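Local coordinates for protein putative L-alanine-DL-glutamate epimerase (Burkholderia xenovorans, PDB 3GO2) that probably works as a magnesium-dependent racemase or epimerase of the mandelate racemase/muconate lactonizing enzyme family, although its exact substrate is not established, at residues T164-H169 with N221-P226; K231-L236 with H263-C268. One frame throughout, in Å; residues are numbered along the deposited sequence.

Interaction 1: residues T164-H169 with N221-P226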
loop_
_atom_site.group_PDB
_atom_site.type_symbol
_atom_site.label_atom_id
_atom_site.label_comp_id
_atom_site.label_asym_id
_atom_site.label_seq_id
_atom_site.Cartn_x
_atom_site.Cartn_y
_atom_site.Cartn_z
ATOM N N THR A 164 -29.725 19.431 12.197
ATOM C CA THR A 164 -30.958 18.860 11.668
ATOM C C THR A 164 -30.684 17.522 10.970
ATOM O O THR A 164 -29.537 17.080 10.865
ATOM C CB THR A 164 -31.681 19.842 10.693
ATOM O OG1 THR A 164 -33.014 19.377 10.468
ATOM C CG2 THR A 164 -30.902 20.026 9.361
ATOM N N ASN A 165 -31.752 16.905 10.489
ATOM C CA ASN A 165 -31.704 15.608 9.796
ATOM C C ASN A 165 -32.373 15.783 8.418
ATOM O O ASN A 165 -32.382 16.897 7.873
ATOM C CB ASN A 165 -32.378 14.546 10.639
ATOM C CG ASN A 165 -31.695 14.331 11.984
ATOM O OD1 ASN A 165 -30.900 13.371 12.160
ATOM N ND2 ASN A 165 -31.979 15.198 12.933
ATOM N N ILE A 166 -32.891 14.710 7.842
ATOM C CA ILE A 166 -33.455 14.751 6.487
ATOM C C ILE A 166 -34.986 14.751 6.558
ATOM O O ILE A 166 -35.588 13.837 7.151
ATOM C CB ILE A 166 -33.009 13.554 5.619
ATOM C CG1 ILE A 166 -31.499 13.309 5.736
ATOM C CG2 ILE A 166 -33.426 13.779 4.125
ATOM C CD1 ILE A 166 -31.036 12.006 5.078
ATOM N N PHE A 167 -35.589 15.761 5.916
ATOM C CA PHE A 167 -37.030 15.946 5.931
ATOM C C PHE A 167 -37.609 16.181 4.556
ATOM O O PHE A 167 -37.041 16.919 3.745
ATOM C CB PHE A 167 -37.427 17.098 6.861
ATOM C CG PHE A 167 -37.212 16.772 8.281
ATOM C CD1 PHE A 167 -38.141 15.999 8.962
ATOM C CD2 PHE A 167 -36.041 17.135 8.926
ATOM C CE1 PHE A 167 -37.903 15.646 10.264
ATOM C CE2 PHE A 167 -35.827 16.765 10.237
ATOM C CZ PHE A 167 -36.766 16.028 10.880
ATOM N N ILE A 168 -38.762 15.537 4.350
ATOM C CA ILE A 168 -39.542 15.647 3.131
ATOM C C ILE A 168 -40.745 16.560 3.391
ATOM O O ILE A 168 -41.637 16.229 4.204
ATOM C CB ILE A 168 -40.065 14.282 2.677
ATOM C CG1 ILE A 168 -38.926 13.251 2.605
ATOM C CG2 ILE A 168 -40.855 14.441 1.323
ATOM C CD1 ILE A 168 -37.754 13.647 1.713
ATOM N N HIS A 169 -40.755 17.675 2.677
ATOM C CA HIS A 169 -41.723 18.771 2.861
ATOM C C HIS A 169 -42.796 18.821 1.775
ATOM O O HIS A 169 -43.897 19.318 2.021
ATOM C CB HIS A 169 -40.998 20.125 2.867
ATOM C CG HIS A 169 -40.263 20.425 4.139
ATOM N ND1 HIS A 169 -40.851 21.072 5.204
ATOM C CD2 HIS A 169 -38.988 20.165 4.513
ATOM C CE1 HIS A 169 -39.961 21.200 6.181
ATOM N NE2 HIS A 169 -38.823 20.655 5.784
ATOM N N ASN A 221 -27.073 10.232 9.262
ATOM C CA ASN A 221 -27.104 8.929 9.898
ATOM C C ASN A 221 -26.608 7.849 8.907
ATOM O O ASN A 221 -25.568 8.038 8.297
ATOM C CB ASN A 221 -28.483 8.633 10.485
ATOM C CG ASN A 221 -28.827 9.515 11.677
ATOM O OD1 ASN A 221 -28.482 9.208 12.837
ATOM N ND2 ASN A 221 -29.496 10.590 11.406
ATOM N N PHE A 222 -27.347 6.747 8.764
ATOM C CA PHE A 222 -26.978 5.675 7.849
ATOM C C PHE A 222 -27.898 5.680 6.613
ATOM O O PHE A 222 -28.173 4.625 6.051
ATOM C CB PHE A 222 -27.153 4.300 8.516
ATOM C CG PHE A 222 -26.177 3.958 9.640
ATOM C CD1 PHE A 222 -25.038 3.181 9.385
ATOM C CD2 PHE A 222 -26.484 4.256 10.961
ATOM C CE1 PHE A 222 -24.204 2.779 10.429
ATOM C CE2 PHE A 222 -25.649 3.862 11.991
ATOM C CZ PHE A 222 -24.524 3.110 11.729
ATOM N N ASN A 223 -28.400 6.853 6.220
ATOM C CA ASN A 223 -29.515 6.925 5.258
ATOM C C ASN A 223 -29.178 6.886 3.781
ATOM O O ASN A 223 -30.083 7.017 2.949
ATOM C CB ASN A 223 -30.375 8.159 5.574
ATOM C CG ASN A 223 -31.091 8.010 6.890
ATOM O OD1 ASN A 223 -31.661 6.946 7.168
ATOM N ND2 ASN A 223 -31.036 9.037 7.737
ATOM N N ALA A 224 -27.921 6.651 3.438
ATOM C CA ALA A 224 -27.538 6.402 2.043
ATOM C C ALA A 224 -26.379 5.421 1.925
ATOM O O ALA A 224 -25.881 4.888 2.941
ATOM C CB ALA A 224 -27.189 7.725 1.364
ATOM N N LYS A 225 -25.989 5.168 0.675
ATOM C CA LYS A 225 -24.730 4.529 0.357
ATOM C C LYS A 225 -23.744 5.611 -0.107
ATOM O O LYS A 225 -24.146 6.718 -0.478
ATOM C CB LYS A 225 -24.924 3.493 -0.733
ATOM C CG LYS A 225 -26.075 2.508 -0.470
ATOM C CD LYS A 225 -25.922 1.707 0.811
ATOM C CE LYS A 225 -27.072 0.707 1.019
ATOM N NZ LYS A 225 -27.014 -0.495 0.099
ATOM N N PRO A 226 -22.455 5.303 -0.145
ATOM C CA PRO A 226 -21.500 6.286 -0.675
ATOM C C PRO A 226 -21.938 7.048 -1.950
ATOM O O PRO A 226 -21.811 8.265 -2.029
ATOM C CB PRO A 226 -20.258 5.431 -0.917
ATOM C CG PRO A 226 -20.316 4.445 0.206
ATOM C CD PRO A 226 -21.767 4.114 0.390
#

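Interaction 2: residues K231-L236 with H263-C268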
loop_
_atom_site.group_PDB
_atom_site.type_symbol
_atom_site.label_atom_id
_atom_site.label_comp_id
_atom_site.label_asym_id
_atom_site.label_seq_id
_atom_site.Cartn_x
_atom_site.Cartn_y
_atom_site.Cartn_z
ATOM N N LYS A 231 -23.943 12.345 -3.909
ATOM C CA LYS A 231 -24.988 13.119 -4.580
ATOM C C LYS A 231 -25.458 14.269 -3.665
ATOM O O LYS A 231 -25.679 15.408 -4.120
ATOM C CB LYS A 231 -26.154 12.230 -4.981
ATOM C CG LYS A 231 -25.794 11.335 -6.164
ATOM C CD LYS A 231 -26.774 10.215 -6.383
ATOM C CE LYS A 231 -28.132 10.689 -6.814
ATOM N NZ LYS A 231 -28.264 10.860 -8.266
ATOM N N ILE A 232 -25.588 13.971 -2.378
ATOM C CA ILE A 232 -26.019 14.967 -1.396
ATOM C C ILE A 232 -24.980 16.048 -1.253
ATOM O O ILE A 232 -25.309 17.240 -1.316
ATOM C CB ILE A 232 -26.353 14.333 -0.032
ATOM C CG1 ILE A 232 -27.635 13.490 -0.152
ATOM C CG2 ILE A 232 -26.458 15.449 1.052
ATOM C CD1 ILE A 232 -27.861 12.506 1.030
ATOM N N LEU A 233 -23.713 15.661 -1.125
ATOM C CA LEU A 233 -22.631 16.642 -1.007
ATOM C C LEU A 233 -22.503 17.543 -2.240
ATOM O O LEU A 233 -22.218 18.729 -2.113
ATOM C CB LEU A 233 -21.296 15.943 -0.732
ATOM C CG LEU A 233 -21.238 15.188 0.593
ATOM C CD1 LEU A 233 -19.936 14.366 0.634
ATOM C CD2 LEU A 233 -21.321 16.128 1.811
ATOM N N ARG A 234 -22.715 16.993 -3.434
ATOM C CA ARG A 234 -22.717 17.804 -4.659
ATOM C C ARG A 234 -23.875 18.784 -4.709
ATOM O O ARG A 234 -23.700 19.951 -5.110
ATOM C CB ARG A 234 -22.792 16.914 -5.890
ATOM C CG ARG A 234 -21.582 16.101 -6.129
ATOM C CD ARG A 234 -21.877 14.969 -7.098
ATOM N NE ARG A 234 -20.742 14.071 -7.122
ATOM C CZ ARG A 234 -20.784 12.754 -7.380
ATOM N NH1 ARG A 234 -21.928 12.141 -7.653
ATOM N NH2 ARG A 234 -19.649 12.057 -7.318
ATOM N N GLU A 235 -25.067 18.325 -4.354
ATOM C CA GLU A 235 -26.220 19.209 -4.267
ATOM C C GLU A 235 -25.956 20.391 -3.330
ATOM O O GLU A 235 -26.333 21.540 -3.626
ATOM C CB GLU A 235 -27.441 18.433 -3.794
ATOM C CG GLU A 235 -28.688 19.289 -3.546
ATOM C CD GLU A 235 -29.329 19.849 -4.814
ATOM O OE1 GLU A 235 -29.375 19.133 -5.823
ATOM O OE2 GLU A 235 -29.824 20.999 -4.781
ATOM N N LEU A 236 -25.332 20.106 -2.198
ATOM C CA LEU A 236 -25.145 21.089 -1.125
ATOM C C LEU A 236 -23.756 21.682 -1.124
ATOM O O LEU A 236 -23.267 22.162 -0.099
ATOM C CB LEU A 236 -25.437 20.433 0.225
ATOM C CG LEU A 236 -26.811 19.798 0.369
ATOM C CD1 LEU A 236 -26.924 19.114 1.723
ATOM C CD2 LEU A 236 -27.950 20.831 0.141
ATOM N N HIS A 263 -17.311 19.827 2.631
ATOM C CA HIS A 263 -17.694 20.031 4.020
ATOM C C HIS A 263 -16.952 19.105 4.970
ATOM O O HIS A 263 -16.601 17.996 4.606
ATOM C CB HIS A 263 -19.168 19.711 4.197
ATOM C CG HIS A 263 -20.057 20.436 3.244
ATOM N ND1 HIS A 263 -20.089 21.803 3.175
ATOM C CD2 HIS A 263 -20.929 19.984 2.312
ATOM C CE1 HIS A 263 -20.955 22.173 2.244
ATOM N NE2 HIS A 263 -21.472 21.092 1.700
ATOM N N PRO A 264 -16.775 19.532 6.216
ATOM C CA PRO A 264 -16.217 18.613 7.211
ATOM C C PRO A 264 -17.130 17.409 7.391
ATOM O O PRO A 264 -18.356 17.575 7.424
ATOM C CB PRO A 264 -16.145 19.469 8.500
ATOM C CG PRO A 264 -16.180 20.906 7.981
ATOM C CD PRO A 264 -17.021 20.881 6.762
ATOM N N ILE A 265 -16.546 16.218 7.496
ATOM C CA ILE A 265 -17.315 14.978 7.703
ATOM C C ILE A 265 -17.095 14.481 9.107
ATOM O O ILE A 265 -15.952 14.379 9.592
ATOM C CB ILE A 265 -16.881 13.873 6.711
ATOM C CG1 ILE A 265 -17.140 14.321 5.271
ATOM C CG2 ILE A 265 -17.575 12.533 6.997
ATOM C CD1 ILE A 265 -18.575 14.621 4.940
ATOM N N SER A 266 -18.188 14.197 9.794
ATOM C CA SER A 266 -18.114 13.567 11.099
ATOM C C SER A 266 -18.720 12.174 11.043
ATOM O O SER A 266 -19.584 11.887 10.207
ATOM C CB SER A 266 -18.823 14.426 12.128
ATOM O OG SER A 266 -20.190 14.492 11.852
ATOM N N SER A 267 -18.251 11.297 11.911
ATOM C CA SER A 267 -18.758 9.930 11.968
ATOM C C SER A 267 -18.374 9.307 13.297
ATOM O O SER A 267 -17.768 9.951 14.147
ATOM C CB SER A 267 -18.187 9.087 10.807
ATOM O OG SER A 267 -18.917 7.887 10.607
ATOM N N CYS A 268 -18.744 8.051 13.460
ATOM C CA CYS A 268 -18.203 7.128 14.472
ATOM C C CYS A 268 -19.050 6.991 15.734
ATOM O O CYS A 268 -18.630 6.255 16.630
ATOM C CB CYS A 268 -16.770 7.436 14.866
ATOM S SG CYS A 268 -15.616 7.651 13.490
#

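Interaction 1: residues T164-H169 with N221-P226
Asn165 and Asn221 reach each other with matching first torsions, chi1 -62° and -68°: in both, CG stands anti to the carbonyl carbon, which brings the two amides together between backbones whose CA atoms are 8.1 Å apart. ND2 of Asn221 gives a weak hydrogen bond to OD1 of Asn165, 3.2 Å long and bent to 133° at the hydrogen. The amide planes are nearly coplanar, although the side chains cross at a slant. Asparagine suits both places because each amide offers a donor and an acceptor on a short stem. Asn165 spends its other end on Thr128, its ND2 bonding to OG1 of that residue, which helps fix the amide's rotation. The contact joins strand 161-168 to the loop after strand 215-219 in the barrel domain, beside the metal site.

Ile166 sends its long branch across the gap. CG1 is also anti to the carbonyl carbon and the branch is extended, so that CD1 packs at 3.9 Å from CB of Asn223 and 4.0 Å from its ND2. The amide oxygen of Asn223 is turned to the backbone N of Gly180, while its CB gives the isoleucine methyl an apolar surface.

Asn165 and Asn221 bind fumarate in another crystal structure of this protein, and Asn221 also 2-oxoglutarate; neither is bound to this chain. The side chain of Asn221 lies about 4 Å from a bound magnesium ion, close to Asp219 and Glu269, which coordinate it. The weak bond probably orients the two amides only in part, consistent with amides that also serve a ligand.

Interaction 2: residues K231-L236 with H263-C268
A helix end meets a strand start here, in a buried contact on the outer side of the (beta/alpha)-barrel domain characteristic of the enolase superfamily. Residues 231-236 finish helix 226-235, and residues 263-268 lead into strand 265-267, one of the parallel barrel strands; the helix packs with the side chains around that strand's beginning, well away from the magnesium ion, which is about 12 Å from the side chain of Ile265.

Leu233 supplies the apolar part. Its CD2 methyl comes up to the edge of the His263 ring, in the ring plane, 3.9 Å from CD2 of the histidine, and the same methyl lies 4.4 Å from CD1 of Ile265. A leucine fits because one terminal methyl can touch both neighbours, while Val244 of strand 243-245 and Val257 of helix 251-259 also touch its side chain.

His263 offers the carbon edge of its ring to the leucine methyl and an N-H to the end of the helix. Its chi1 of -53° places the ring anti to the carbonyl carbon, directed at the helix terminus, where Leu236 is the first residue to leave helical geometry. The carbonyl there thus gains a side-chain donor within a buried setting. The bond runs from NE2 of His263 to O of Leu236, 2.8 Å long; the oxygen lies within 2° of the ring plane, whereas the nitrogen stands 49° out of the carbonyl plane.

In the fold
Interactions 1 and 2 follow one another along the chain, the first closing before the second opens, and helix 226-235 links them: residues 221-226 run into its start and residues 231-236 form its end. Their centres are 11 Å apart and their nearest atoms about 5 Å, without touching. Both reach the same sheet of the barrel domain, in which strands 161-168, 215-219, 243-245 and 265-267 lie side by side in parallel. Interaction 1 joins strand 161-168 to the loop after strand 215-219, at the ligand and magnesium pocket; interaction 2 ties the far end of the helix to the start of strand 265-267, so this beta-alpha unit is held through its loop and its helix's last turn.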